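Local coordinates for extracellular solute-binding protein, family 5 (Chelativorans sp., PDB 6WM6) that binds EDTA and related aminopolycarboxylates in the periplasm, probably delivering them to an ABC transporter for uptake, at residues P229-T234 / K253-T258; T51-R56 / G270-I275. All blocks are in the same frame, centred on the assembly; numbering follows the deposited sequence. Where two conformers were deposited one is given.

Contact 1 (P229-T234 / K253-T258)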
loop_
_atom_site.group_PDB
_atom_site.type_symbol
_atom_site.label_atom_id
_atom_site.label_comp_id
_atom_site.label_asym_id
_atom_site.label_seq_id
_atom_site.Cartn_x
_atom_site.Cartn_y
_atom_site.Cartn_z
ATOM N N PRO A 229 24.146 -8.670 -3.985
ATOM C CA PRO A 229 23.655 -7.385 -3.469
ATOM C C PRO A 229 23.670 -6.274 -4.505
ATOM O O PRO A 229 24.649 -6.077 -5.231
ATOM C CB PRO A 229 24.621 -7.085 -2.310
ATOM C CG PRO A 229 25.051 -8.426 -1.850
ATOM C CD PRO A 229 25.141 -9.285 -3.078
ATOM N N GLY A 230 22.559 -5.540 -4.566
ATOM C CA GLY A 230 22.404 -4.464 -5.506
ATOM C C GLY A 230 22.178 -4.893 -6.938
ATOM O O GLY A 230 22.070 -4.025 -7.811
ATOM N N GLN A 231 22.098 -6.202 -7.203
ATOM C CA GLN A 231 22.034 -6.680 -8.571
ATOM C C GLN A 231 20.891 -7.651 -8.830
ATOM O O GLN A 231 20.090 -7.412 -9.736
ATOM C CB GLN A 231 23.347 -7.364 -8.972
ATOM C CG GLN A 231 24.568 -6.470 -8.885
ATOM C CD GLN A 231 24.517 -5.312 -9.864
ATOM O OE1 GLN A 231 24.095 -5.469 -11.012
ATOM N NE2 GLN A 231 24.940 -4.140 -9.411
ATOM N N LEU A 232 20.816 -8.758 -8.090
ATOM C CA LEU A 232 19.964 -9.862 -8.539
ATOM C C LEU A 232 19.632 -10.826 -7.413
ATOM O O LEU A 232 20.536 -11.333 -6.735
ATOM C CB LEU A 232 20.703 -10.628 -9.649
ATOM C CG LEU A 232 19.938 -11.730 -10.371
ATOM C CD1 LEU A 232 18.838 -11.124 -11.232
ATOM C CD2 LEU A 232 20.876 -12.575 -11.217
ATOM N N VAL A 233 18.344 -11.116 -7.255
ATOM C CA VAL A 233 17.856 -12.223 -6.425
ATOM C C VAL A 233 17.488 -13.352 -7.370
ATOM O O VAL A 233 16.695 -13.142 -8.300
ATOM C CB VAL A 233 16.622 -11.807 -5.611
ATOM C CG1 VAL A 233 16.298 -12.892 -4.577
ATOM C CG2 VAL A 233 16.809 -10.457 -4.943
ATOM N N THR A 234 18.039 -14.537 -7.151
ATOM C CA THR A 234 17.719 -15.713 -7.951
ATOM C C THR A 234 16.985 -16.720 -7.090
ATOM O O THR A 234 17.530 -17.189 -6.082
ATOM C CB THR A 234 18.982 -16.329 -8.548
ATOM O OG1 THR A 234 19.598 -15.357 -9.399
ATOM C CG2 THR A 234 18.623 -17.541 -9.375
ATOM N N LYS A 253 13.701 -14.669 -11.132
ATOM C CA LYS A 253 14.736 -13.720 -10.771
ATOM C C LYS A 253 14.133 -12.339 -10.583
ATOM O O LYS A 253 13.213 -11.942 -11.312
ATOM C CB LYS A 253 15.814 -13.657 -11.869
ATOM C CG LYS A 253 16.655 -14.923 -11.940
ATOM C CD LYS A 253 17.547 -14.962 -13.163
ATOM C CE LYS A 253 18.464 -16.166 -13.078
ATOM N NZ LYS A 253 19.285 -16.301 -14.311
ATOM N N PHE A 254 14.656 -11.600 -9.599
ATOM C CA PHE A 254 14.323 -10.192 -9.397
ATOM C C PHE A 254 15.591 -9.393 -9.618
ATOM O O PHE A 254 16.567 -9.554 -8.871
ATOM C CB PHE A 254 13.730 -9.987 -8.010
ATOM C CG PHE A 254 12.418 -10.678 -7.819
ATOM C CD1 PHE A 254 11.250 -10.118 -8.318
ATOM C CD2 PHE A 254 12.355 -11.884 -7.159
ATOM C CE1 PHE A 254 10.038 -10.746 -8.150
ATOM C CE2 PHE A 254 11.122 -12.525 -6.971
ATOM C CZ PHE A 254 9.979 -11.964 -7.469
ATOM N N ARG A 255 15.595 -8.585 -10.670
ATOM C CA ARG A 255 16.749 -7.782 -11.046
ATOM C C ARG A 255 16.573 -6.374 -10.496
ATOM O O ARG A 255 15.557 -5.727 -10.748
ATOM C CB ARG A 255 16.852 -7.735 -12.568
ATOM C CG ARG A 255 17.976 -6.846 -13.101
ATOM C CD ARG A 255 19.327 -7.516 -13.039
ATOM N NE ARG A 255 20.309 -6.739 -13.803
ATOM C CZ ARG A 255 21.239 -5.955 -13.268
ATOM N NH1 ARG A 255 21.352 -5.836 -11.956
ATOM N NH2 ARG A 255 22.065 -5.290 -14.064
ATOM N N ILE A 256 17.570 -5.909 -9.753
ATOM C CA ILE A 256 17.506 -4.601 -9.113
ATOM C C ILE A 256 17.906 -3.527 -10.120
ATOM O O ILE A 256 19.040 -3.532 -10.611
ATOM C CB ILE A 256 18.395 -4.584 -7.857
ATOM C CG1 ILE A 256 17.813 -5.573 -6.832
ATOM C CG2 ILE A 256 18.491 -3.183 -7.277
ATOM C CD1 ILE A 256 18.835 -6.190 -5.915
ATOM N N ILE A 257 16.976 -2.623 -10.414
ATOM C CA ILE A 257 17.188 -1.468 -11.296
ATOM C C ILE A 257 16.634 -0.265 -10.533
ATOM O O ILE A 257 15.424 0.011 -10.580
ATOM C CB ILE A 257 16.493 -1.626 -12.652
ATOM C CG1 ILE A 257 16.962 -2.904 -13.346
ATOM C CG2 ILE A 257 16.751 -0.408 -13.546
ATOM C CD1 ILE A 257 16.258 -3.188 -14.662
ATOM N N THR A 258 17.514 0.458 -9.837
ATOM C CA THR A 258 17.061 1.527 -8.946
ATOM C C THR A 258 16.542 2.737 -9.711
ATOM O O THR A 258 15.715 3.489 -9.184
ATOM C CB THR A 258 18.203 1.937 -8.009
ATOM O OG1 THR A 258 19.372 2.238 -8.782
ATOM C CG2 THR A 258 18.516 0.815 -7.020
#
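Arg255 and Gln231 meet through one terminal nitrogen that serves two acceptors of the same residue. In the conformer described, one of two deposited for Arg255, Arg255 NH1 donates to the backbone Gln231 O at 3.0 Å, with that oxygen lying almost in the guanidinium plane, and to the side-chain Gln231 OE1 at 2.9 Å along a more bent path (135° at the hydrogen). The two side chains run side by side, with the amide and guanidinium planes 41° apart. Both chains bend at chi2, which folds the polar ends together. Gln231 O is then gripped twice, because Ile256 N reaches it at 2.9 Å from the opposite face of the carbonyl plane.

Next along the strands, Val233 and Phe254 form a hydrogen-bonded antiparallel pair: Val233 N to Phe254 O and Phe254 N to Val233 O are both 2.9 Å. On the face shared by Leu232, Arg255, Thr234 and Lys253, Leu232 CD1 lies 4.1 Å from Arg255 CD, and Thr234 lies alongside the extended Lys253 chain. At the turn, Ile256 CD1 packs 3.5 Å from the backbone Gln231 N.

Farther out, Glu271 forms a salt bridge with Arg255 NH2, which probably helps to orient the guanidinium in this conformer, and Glu49 does so with Lys253 NZ. Val233 and Phe254 both pack against Val76 of helix 71-77. The strand axes run at 174° to each other, and Gln231 and Leu232 both face Asp228 on the neighbouring strand; this is the classic beta bulge, here at the start of strand 232-237 within a four-stranded mixed sheet.

Contact 2 (T51-R56 / G270-I275). With EDO (1,2-ethanediol), chain H; SO4 (sulfate ion), chain B.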
loop_
_atom_site.group_PDB
_atom_site.type_symbol
_atom_site.label_atom_id
_atom_site.label_comp_id
_atom_site.label_asym_id
_atom_site.label_seq_id
_atom_site.Cartn_x
_atom_site.Cartn_y
_atom_site.Cartn_z
ATOM N N THR A 51 12.460 -12.930 -15.379
ATOM C CA THR A 51 13.139 -11.897 -14.611
ATOM C C THR A 51 12.230 -10.688 -14.462
ATOM O O THR A 51 11.737 -10.148 -15.458
ATOM C CB THR A 51 14.453 -11.507 -15.265
ATOM O OG1 THR A 51 15.318 -12.655 -15.322
ATOM C CG2 THR A 51 15.153 -10.435 -14.467
ATOM N N PHE A 52 12.037 -10.258 -13.220
ATOM C CA PHE A 52 11.138 -9.165 -12.835
ATOM C C PHE A 52 11.988 -8.054 -12.235
ATOM O O PHE A 52 12.734 -8.282 -11.278
ATOM C CB PHE A 52 10.150 -9.742 -11.808
ATOM C CG PHE A 52 8.999 -8.849 -11.405
ATOM C CD1 PHE A 52 9.205 -7.648 -10.757
ATOM C CD2 PHE A 52 7.693 -9.257 -11.622
ATOM C CE1 PHE A 52 8.116 -6.854 -10.367
ATOM C CE2 PHE A 52 6.621 -8.474 -11.225
ATOM C CZ PHE A 52 6.836 -7.284 -10.605
ATOM N N ALA A 53 11.871 -6.852 -12.778
ATOM C CA ALA A 53 12.655 -5.729 -12.292
ATOM C C ALA A 53 12.051 -5.162 -11.017
ATOM O O ALA A 53 10.833 -4.990 -10.925
ATOM C CB ALA A 53 12.688 -4.611 -13.339
ATOM N N VAL A 54 12.914 -4.845 -10.038
ATOM C CA VAL A 54 12.486 -4.157 -8.817
ATOM C C VAL A 54 13.352 -2.929 -8.614
ATOM O O VAL A 54 14.493 -2.882 -9.077
ATOM C CB VAL A 54 12.511 -5.073 -7.575
ATOM C CG1 VAL A 54 11.572 -6.257 -7.801
ATOM C CG2 VAL A 54 13.910 -5.528 -7.266
ATOM N N THR A 55 12.789 -1.932 -7.913
ATOM C CA THR A 55 13.345 -0.583 -7.876
ATOM C C THR A 55 14.193 -0.290 -6.641
ATOM O O THR A 55 14.776 0.795 -6.562
ATOM C CB THR A 55 12.214 0.456 -7.951
ATOM O OG1 THR A 55 11.323 0.275 -6.846
ATOM C CG2 THR A 55 11.429 0.319 -9.252
ATOM N N ARG A 56 14.277 -1.209 -5.680
ATOM C CA ARG A 56 15.100 -1.018 -4.496
ATOM C C ARG A 56 16.029 -2.215 -4.313
ATOM O O ARG A 56 15.685 -3.349 -4.678
ATOM C CB ARG A 56 14.246 -0.902 -3.218
ATOM C CG ARG A 56 13.170 0.165 -3.222
ATOM C CD ARG A 56 12.299 0.007 -1.976
ATOM N NE ARG A 56 11.227 0.992 -1.887
ATOM C CZ ARG A 56 11.331 2.163 -1.265
ATOM N NH1 ARG A 56 12.464 2.516 -0.675
ATOM N NH2 ARG A 56 10.292 2.986 -1.235
ATOM N N GLY A 270 15.771 -7.129 -23.291
ATOM C CA GLY A 270 15.760 -8.496 -22.830
ATOM C C GLY A 270 16.425 -8.745 -21.498
ATOM O O GLY A 270 16.507 -9.907 -21.077
ATOM N N GLU A 271 16.882 -7.693 -20.812
ATOM C CA GLU A 271 17.535 -7.848 -19.520
ATOM C C GLU A 271 16.538 -8.236 -18.436
ATOM O O GLU A 271 16.897 -8.893 -17.450
ATOM C CB GLU A 271 18.212 -6.531 -19.147
ATOM C CG GLU A 271 18.957 -6.523 -17.828
ATOM C CD GLU A 271 19.711 -5.219 -17.598
ATOM O OE1 GLU A 271 19.810 -4.414 -18.551
ATOM O OE2 GLU A 271 20.200 -5.002 -16.470
ATOM N N VAL A 272 15.291 -7.800 -18.587
ATOM C CA VAL A 272 14.203 -8.217 -17.715
ATOM C C VAL A 272 13.024 -8.531 -18.617
ATOM O O VAL A 272 12.961 -8.101 -19.779
ATOM C CB VAL A 272 13.818 -7.142 -16.683
ATOM C CG1 VAL A 272 15.011 -6.745 -15.826
ATOM C CG2 VAL A 272 13.208 -5.922 -17.364
ATOM N N ASP A 273 12.072 -9.290 -18.068
ATOM C CA ASP A 273 10.859 -9.657 -18.780
ATOM C C ASP A 273 9.594 -9.001 -18.241
ATOM O O ASP A 273 8.546 -9.095 -18.902
ATOM C CB ASP A 273 10.672 -11.176 -18.718
ATOM C CG ASP A 273 11.905 -11.933 -19.133
ATOM O OD1 ASP A 273 12.356 -11.727 -20.264
ATOM O OD2 ASP A 273 12.422 -12.718 -18.328
ATOM N N VAL A 274 9.662 -8.381 -17.068
ATOM C CA VAL A 274 8.513 -7.770 -16.406
ATOM C C VAL A 274 9.019 -6.535 -15.673
ATOM O O VAL A 274 10.049 -6.595 -14.988
ATOM C CB VAL A 274 7.880 -8.690 -15.355
ATOM C CG1 VAL A 274 6.586 -8.068 -14.796
ATOM C CG2 VAL A 274 7.625 -10.069 -15.920
ATOM N N ILE A 275 8.275 -5.443 -15.780
ATOM C CA ILE A 275 8.516 -4.243 -14.984
ATOM C C ILE A 275 7.184 -3.790 -14.398
ATOM O O ILE A 275 6.117 -4.038 -14.975
ATOM C CB ILE A 275 9.209 -3.130 -15.782
ATOM C CG1 ILE A 275 8.307 -2.571 -16.884
ATOM C CG2 ILE A 275 10.518 -3.656 -16.388
ATOM C CD1 ILE A 275 8.879 -1.360 -17.585
HETATM C C1 EDO H . 8.681 -3.418 -8.204
HETATM O O1 EDO H . 9.613 -2.458 -7.677
HETATM C C2 EDO H . 7.950 -4.120 -7.063
HETATM O O2 EDO H . 6.723 -3.440 -6.768
HETATM S S SO4 B . 5.916 1.654 -0.697
HETATM O O1 SO4 B . 5.662 0.223 -0.888
HETATM O O2 SO4 B . 7.118 2.025 -1.427
HETATM O O3 SO4 B . 4.755 2.437 -1.203
HETATM O O4 SO4 B . 6.105 1.914 0.726
HETATM O O HOH W 1 14.892 -14.229 -17.411
#
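Asp273 sets its CG beside its own backbone N (chi1 -51°), which turns the carboxylate back toward Thr51, while Phe52 has CG anti to N (chi1 -172°), bringing the ring beside Val274. The first torsion places Asp273 OD2 3.0 Å from Thr51 N; the donor comes from the anti side, 18° out of the carboxylate plane. A bridging water also donates to OD2 and is hydrogen-bonded to Thr51 OG1. In return, Asp273 N donates to Thr51 O at 2.8 Å, so backbone and side chain of one aspartate clasp both polar backbone atoms of Thr51. A longer, weak bond from Val274 N also reaches that carbonyl.

One residue pair further, Ala53 N donates to Val274 O at 2.9 Å. Phe52 and Val274 make a single backbone bridge. Val274 CG1 approaches the ring obliquely, 3.6 Å from Phe52 CD2. Ala53 CB touches two branched side chains, Val272 CG1 at 4.0 Å and Ile275 CG2 at 3.9 Å. Thr51 CG2 meets the same Val272 methyl at 3.9 Å, the two side chains crossing at about a right angle.

Trp559 packs on Phe52 from a loop, and Asp273 bonds through its backbone to Lys537. The chemistry thus divides in two: a partly exposed polar end, where a carboxylate supplies the acceptor for Thr51 N and a regular strand partner would probably have offered a backbone carbonyl, and a buried apolar end, where one backbone amide bond lies among aliphatic and aromatic groups.

From the N terminus, strand 49-54 comes first, and contact 2 closes a long loop of 213 residues when 270-275 returns to it. Contact 1 lies wholly within that loop and closes a short one of 18 residues between neighbouring antiparallel strands. The two contacts are joined directly, their centres about 8 Å apart: strands 49-54 and 251-256 run parallel, with Lys253 O 2.8 Å from Phe52 N in a probable hydrogen bond. Contact 1 therefore builds the interior of the four-stranded sheet, whereas contact 2 connects strand 49-54, one of its two edge strands within the chain, to strand 274-275, which pairs with strand 524-537 in the seven-stranded sheet.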